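Local atomic coordinates of PAN2-PAN3 deadenylation complex catalytic subunit pan2 (Neurospora crassa, PDB entry 4CZW), a protein that probably shortens the poly(A) tails of mRNAs, as the catalytic exonuclease subunit of the Pan2-Pan3 deadenylation complex, releasing 5'-AMP. Residues R476-E487 against D603-L612. Residues are numbered along the deposited sequence; the frame is centred on the assembly and turned at random.
Sequences RASVVRGQGSRE and DSIEDAQTAL
OD1 of D603 is gripped by two nitrogens of R476, NH1 at 2.7 Å and NH2 at 3.0 Å, in an end-on salt bridge. The oxygen sits at the edge of the guanidinium, close to its plane, yet both donors reach it from one face of the carboxylate, the two planes being 72° apart. R476 gets there extended, CG anti to the backbone N (chi1 180°), and its NE pairs with D493. The other carboxylate oxygen, OD2, accepts from E606 N at 3.1 Å through its anti lone pair, making D603 the N-cap of helix 604-623; both oxygens are thus held. S604 OG lies over a face of the R476 guanidinium, modelled too close to S478 OG for a certain bond; S478 OG also bonds D493. Farther along, V480 CG2 is 4.1 Å from both I605 CG2 and A608 CB, and L612 CD2 rests against G482 CA at 3.8 Å and E487 CG at 3.9 Å. The axes of strand 476-481 and helix segment 604-612 pass 7.7 Å apart at 38°. S604 approaches D445 and E447, which with D607 probably bind the catalytic metals, as in DEDD exonucleases of the RNase H-like fold, where the helix carrying the last acidic residue packs on the central sheet.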
ATOM      1  N   ARG A 476     -21.943   7.168  -0.470  1.00 54.48           N
ATOM      2  CA  ARG A 476     -22.218   8.079  -1.573  1.00 42.13           C
ATOM      3  C   ARG A 476     -21.116   9.126  -1.686  1.00 45.96           C
ATOM      4  O   ARG A 476     -20.676   9.687  -0.682  1.00 46.30           O
ATOM      5  CB  ARG A 476     -23.576   8.757  -1.389  1.00 45.92           C
ATOM      6  CG  ARG A 476     -23.940   9.730  -2.498  1.00 47.21           C
ATOM      7  CD  ARG A 476     -25.206  10.501  -2.167  1.00 45.11           C
ATOM      8  NE  ARG A 476     -25.533  11.479  -3.201  1.00 48.05           N
ATOM      9  CZ  ARG A 476     -26.529  12.354  -3.113  1.00 45.91           C
ATOM     10  NH1 ARG A 476     -27.300  12.377  -2.035  1.00 44.89           N
ATOM     11  NH2 ARG A 476     -26.753  13.208  -4.102  1.00 45.65           N
ATOM     12  N   ALA A 477     -20.670   9.384  -2.909  1.00 47.57           N
ATOM     13  CA  ALA A 477     -19.632  10.379  -3.150  1.00 39.59           C
ATOM     14  C   ALA A 477     -20.054  11.344  -4.251  1.00 45.53           C
ATOM     15  O   ALA A 477     -20.246  10.945  -5.399  1.00 44.28           O
ATOM     16  CB  ALA A 477     -18.320   9.700  -3.510  1.00 37.52           C
ATOM     17  N   SER A 478     -20.198  12.617  -3.893  1.00 45.23           N
ATOM     18  CA  SER A 478     -20.622  13.632  -4.849  1.00 38.04           C
ATOM     19  C   SER A 478     -19.516  14.641  -5.128  1.00 43.21           C
ATOM     20  O   SER A 478     -19.008  15.286  -4.213  1.00 51.42           O
ATOM     21  CB  SER A 478     -21.869  14.359  -4.338  1.00 34.49           C
ATOM     22  OG  SER A 478     -22.927  13.450  -4.093  1.00 40.96           O
ATOM     23  N   VAL A 479     -19.142  14.770  -6.397  1.00 42.97           N
ATOM     24  CA  VAL A 479     -18.161  15.770  -6.800  1.00 42.49           C
ATOM     25  C   VAL A 479     -18.802  16.751  -7.778  1.00 48.56           C
ATOM     26  O   VAL A 479     -19.481  16.347  -8.723  1.00 49.89           O
ATOM     27  CB  VAL A 479     -16.916  15.132  -7.438  1.00 45.98           C
ATOM     28  CG1 VAL A 479     -15.787  16.146  -7.500  1.00 38.70           C
ATOM     29  CG2 VAL A 479     -16.480  13.915  -6.642  1.00 44.61           C
ATOM     30  N   VAL A 480     -18.575  18.039  -7.543  1.00 47.11           N
ATOM     31  CA  VAL A 480     -19.290  19.095  -8.250  1.00 36.53           C
ATOM     32  C   VAL A 480     -18.340  20.085  -8.927  1.00 41.24           C
ATOM     33  O   VAL A 480     -17.307  20.450  -8.363  1.00 51.08           O
ATOM     34  CB  VAL A 480     -20.229  19.848  -7.271  1.00 48.19           C
ATOM     35  CG1 VAL A 480     -20.643  21.200  -7.823  1.00 47.33           C
ATOM     36  CG2 VAL A 480     -21.447  18.996  -6.945  1.00 45.27           C
ATOM     37  N   ARG A 481     -18.689  20.498 -10.145  1.00 41.00           N
ATOM     38  CA  ARG A 481     -17.943  21.529 -10.864  1.00 43.03           C
ATOM     39  C   ARG A 481     -17.825  22.809 -10.042  1.00 50.32           C
ATOM     40  O   ARG A 481     -18.825  23.345  -9.565  1.00 52.68           O
ATOM     41  CB  ARG A 481     -18.612  21.838 -12.205  1.00 41.97           C
ATOM     42  CG  ARG A 481     -18.609  20.687 -13.194  1.00 48.87           C
ATOM     43  CD  ARG A 481     -19.386  21.051 -14.450  1.00 51.31           C
ATOM     44  NE  ARG A 481     -19.298  20.013 -15.471  1.00 47.90           N
ATOM     45  CZ  ARG A 481     -20.118  18.970 -15.548  1.00 54.95           C
ATOM     46  NH1 ARG A 481     -21.090  18.821 -14.658  1.00 50.63           N
ATOM     47  NH2 ARG A 481     -19.964  18.072 -16.513  1.00 51.16           N
ATOM     48  N   GLY A 482     -16.600  23.299  -9.885  1.00 45.22           N
ATOM     49  CA  GLY A 482     -16.357  24.491  -9.093  1.00 43.37           C
ATOM     50  C   GLY A 482     -16.188  25.745  -9.928  1.00 50.52           C
ATOM     51  O   GLY A 482     -15.955  26.829  -9.389  1.00 58.45           O
ATOM     52  N   GLN A 483     -16.309  25.600 -11.244  1.00 48.61           N
ATOM     53  CA  GLN A 483     -16.143  26.726 -12.157  1.00 48.93           C
ATOM     54  C   GLN A 483     -16.739  26.418 -13.526  1.00 49.50           C
ATOM     55  O   GLN A 483     -17.154  25.288 -13.790  1.00 50.18           O
ATOM     56  CB  GLN A 483     -14.662  27.083 -12.288  1.00 43.55           C
ATOM     57  CG  GLN A 483     -13.784  25.926 -12.739  1.00 50.73           C
ATOM     58  CD  GLN A 483     -12.391  25.991 -12.148  1.00 57.93           C
ATOM     59  OE1 GLN A 483     -12.224  26.255 -10.957  1.00 63.22           O
ATOM     60  NE2 GLN A 483     -11.381  25.752 -12.976  1.00 78.54           N
ATOM     61  N   GLY A 484     -16.780  27.427 -14.391  1.00 48.65           N
ATOM     62  CA  GLY A 484     -17.333  27.272 -15.725  1.00 52.80           C
ATOM     63  C   GLY A 484     -18.814  27.596 -15.797  1.00 55.55           C
ATOM     64  O   GLY A 484     -19.418  28.009 -14.805  1.00 53.62           O
ATOM     65  N   SER A 485     -19.397  27.405 -16.977  1.00 57.82           N
ATOM     66  CA  SER A 485     -20.809  27.694 -17.203  1.00 56.15           C
ATOM     67  C   SER A 485     -21.720  26.816 -16.352  1.00 59.40           C
ATOM     68  O   SER A 485     -22.759  27.267 -15.873  1.00 65.85           O
ATOM     69  CB  SER A 485     -21.152  27.516 -18.681  1.00 62.28           C
ATOM     70  OG  SER A 485     -20.840  26.204 -19.117  1.00 77.91           O
ATOM     71  N   ARG A 486     -21.328  25.557 -16.175  1.00 58.52           N
ATOM     72  CA  ARG A 486     -22.104  24.629 -15.363  1.00 58.60           C
ATOM     73  C   ARG A 486     -21.523  24.512 -13.958  1.00 53.62           C
ATOM     74  O   ARG A 486     -21.452  23.420 -13.394  1.00 57.11           O
ATOM     75  CB  ARG A 486     -22.169  23.252 -16.027  1.00 52.70           C
ATOM     76  CG  ARG A 486     -23.133  23.183 -17.201  1.00 58.59           C
ATOM     77  CD  ARG A 486     -23.231  21.772 -17.758  1.00 60.40           C
ATOM     78  NE  ARG A 486     -21.986  21.340 -18.381  1.00 58.80           N
ATOM     79  CZ  ARG A 486     -21.800  20.141 -18.924  1.00 56.64           C
ATOM     80  NH1 ARG A 486     -22.780  19.248 -18.918  1.00 55.13           N
ATOM     81  NH2 ARG A 486     -20.632  19.833 -19.473  1.00 60.89           N
ATOM     82  N   GLU A 487     -21.103  25.644 -13.403  1.00 54.53           N
ATOM     83  CA  GLU A 487     -20.616  25.690 -12.031  1.00 54.44           C
ATOM     84  C   GLU A 487     -21.741  25.332 -11.068  1.00 51.27           C
ATOM     85  O   GLU A 487     -22.805  25.951 -11.088  1.00 56.91           O
ATOM     86  CB  GLU A 487     -20.052  27.073 -11.701  1.00 53.75           C
ATOM     87  CG  GLU A 487     -19.581  27.229 -10.265  1.00 64.97           C
ATOM     88  CD  GLU A 487     -19.131  28.642  -9.951  1.00 68.29           C
ATOM     89  OE1 GLU A 487     -19.201  29.503 -10.853  1.00 64.40           O
ATOM     90  OE2 GLU A 487     -18.710  28.892  -8.802  1.00 56.03           O
ATOM     91  N   ASP A 603     -27.990  16.054   1.729  1.00 63.70           N
ATOM     92  CA  ASP A 603     -27.647  15.610   0.385  1.00 47.60           C
ATOM     93  C   ASP A 603     -26.233  16.074   0.045  1.00 57.96           C
ATOM     94  O   ASP A 603     -25.911  17.254   0.182  1.00 56.14           O
ATOM     95  CB  ASP A 603     -28.654  16.142  -0.636  1.00 48.12           C
ATOM     96  CG  ASP A 603     -28.359  15.676  -2.047  1.00 52.58           C
ATOM     97  OD1 ASP A 603     -28.858  14.600  -2.439  1.00 64.03           O
ATOM     98  OD2 ASP A 603     -27.626  16.387  -2.765  1.00 51.74           O
ATOM     99  N   SER A 604     -25.394  15.141  -0.395  1.00 53.65           N
ATOM    100  CA  SER A 604     -23.977  15.420  -0.607  1.00 47.96           C
ATOM    101  C   SER A 604     -23.723  16.419  -1.736  1.00 45.31           C
ATOM    102  O   SER A 604     -22.725  17.138  -1.718  1.00 49.03           O
ATOM    103  CB  SER A 604     -23.222  14.119  -0.885  1.00 48.70           C
ATOM    104  OG  SER A 604     -23.816  13.403  -1.953  1.00 60.77           O
ATOM    105  N   ILE A 605     -24.622  16.463  -2.715  1.00 42.45           N
ATOM    106  CA  ILE A 605     -24.496  17.421  -3.809  1.00 45.91           C
ATOM    107  C   ILE A 605     -24.802  18.832  -3.313  1.00 47.32           C
ATOM    108  O   ILE A 605     -24.081  19.781  -3.627  1.00 46.42           O
ATOM    109  CB  ILE A 605     -25.429  17.074  -4.987  1.00 44.24           C
ATOM    110  CG1 ILE A 605     -25.063  15.710  -5.575  1.00 48.53           C
ATOM    111  CG2 ILE A 605     -25.360  18.148  -6.062  1.00 44.16           C
ATOM    112  CD1 ILE A 605     -25.903  15.315  -6.770  1.00 44.99           C
ATOM    113  N   GLU A 606     -25.869  18.960  -2.531  1.00 43.13           N
ATOM    114  CA  GLU A 606     -26.263  20.247  -1.965  1.00 51.98           C
ATOM    115  C   GLU A 606     -25.191  20.799  -1.030  1.00 51.14           C
ATOM    116  O   GLU A 606     -24.831  21.974  -1.109  1.00 51.88           O
ATOM    117  CB  GLU A 606     -27.590  20.121  -1.214  1.00 48.89           C
ATOM    118  CG  GLU A 606     -28.786  19.802  -2.096  1.00 58.12           C
ATOM    119  CD  GLU A 606     -30.083  19.738  -1.311  1.00 66.82           C
ATOM    120  OE1 GLU A 606     -30.038  19.911  -0.074  1.00 71.66           O
ATOM    121  OE2 GLU A 606     -31.145  19.517  -1.929  1.00 70.26           O
ATOM    122  N   ASP A 607     -24.684  19.944  -0.146  1.00 46.03           N
ATOM    123  CA  ASP A 607     -23.654  20.341   0.809  1.00 37.16           C
ATOM    124  C   ASP A 607     -22.359  20.734   0.105  1.00 43.27           C
ATOM    125  O   ASP A 607     -21.602  21.570   0.600  1.00 45.51           O
ATOM    126  CB  ASP A 607     -23.387  19.214   1.808  1.00 42.02           C
ATOM    127  CG  ASP A 607     -24.528  19.017   2.787  1.00 49.70           C
ATOM    128  OD1 ASP A 607     -25.655  19.467   2.491  1.00 57.84           O
ATOM    129  OD2 ASP A 607     -24.298  18.409   3.853  1.00 55.14           O
ATOM    130  N   ALA A 608     -22.106  20.127  -1.049  1.00 43.41           N
ATOM    131  CA  ALA A 608     -20.938  20.472  -1.850  1.00 40.51           C
ATOM    132  C   ALA A 608     -21.130  21.843  -2.487  1.00 42.40           C
ATOM    133  O   ALA A 608     -20.211  22.662  -2.513  1.00 44.62           O
ATOM    134  CB  ALA A 608     -20.687  19.418  -2.914  1.00 43.59           C
ATOM    135  N   GLN A 609     -22.334  22.080  -2.999  1.00 43.47           N
ATOM    136  CA  GLN A 609     -22.688  23.367  -3.586  1.00 45.11           C
ATOM    137  C   GLN A 609     -22.674  24.470  -2.536  1.00 42.08           C
ATOM    138  O   GLN A 609     -22.298  25.606  -2.822  1.00 39.26           O
ATOM    139  CB  GLN A 609     -24.063  23.292  -4.251  1.00 37.96           C
ATOM    140  CG  GLN A 609     -24.112  22.417  -5.492  1.00 43.29           C
ATOM    141  CD  GLN A 609     -25.530  22.141  -5.952  1.00 44.88           C
ATOM    142  OE1 GLN A 609     -26.458  22.095  -5.145  1.00 47.47           O
ATOM    143  NE2 GLN A 609     -25.703  21.958  -7.255  1.00 40.32           N
ATOM    144  N   THR A 610     -23.091  24.126  -1.320  1.00 35.75           N
ATOM    145  CA  THR A 610     -23.111  25.074  -0.210  1.00 41.19           C
ATOM    146  C   THR A 610     -21.704  25.558   0.123  1.00 45.88           C
ATOM    147  O   THR A 610     -21.469  26.758   0.272  1.00 46.60           O
ATOM    148  CB  THR A 610     -23.742  24.453   1.050  1.00 42.94           C
ATOM    149  OG1 THR A 610     -25.098  24.076   0.774  1.00 44.91           O
ATOM    150  CG2 THR A 610     -23.721  25.442   2.204  1.00 38.43           C
ATOM    151  N   ALA A 611     -20.775  24.614   0.237  1.00 46.74           N
ATOM    152  CA  ALA A 611     -19.382  24.933   0.533  1.00 44.32           C
ATOM    153  C   ALA A 611     -18.772  25.789  -0.570  1.00 42.48           C
ATOM    154  O   ALA A 611     -17.978  26.690  -0.301  1.00 47.88           O
ATOM    155  CB  ALA A 611     -18.577  23.657   0.723  1.00 38.89           C
ATOM    156  N   LEU A 612     -19.150  25.501  -1.812  1.00 40.39           N
ATOM    157  CA  LEU A 612     -18.670  26.266  -2.955  1.00 42.92           C
ATOM    158  C   LEU A 612     -19.184  27.701  -2.893  1.00 45.04           C
ATOM    159  O   LEU A 612     -18.448  28.646  -3.176  1.00 46.38           O
ATOM    160  CB  LEU A 612     -19.095  25.605  -4.266  1.00 34.64           C
ATOM    161  CG  LEU A 612     -18.630  26.300  -5.547  1.00 41.91           C
ATOM    162  CD1 LEU A 612     -17.112  26.380  -5.590  1.00 37.94           C
ATOM    163  CD2 LEU A 612     -19.169  25.589  -6.780  1.00 39.64           C
TER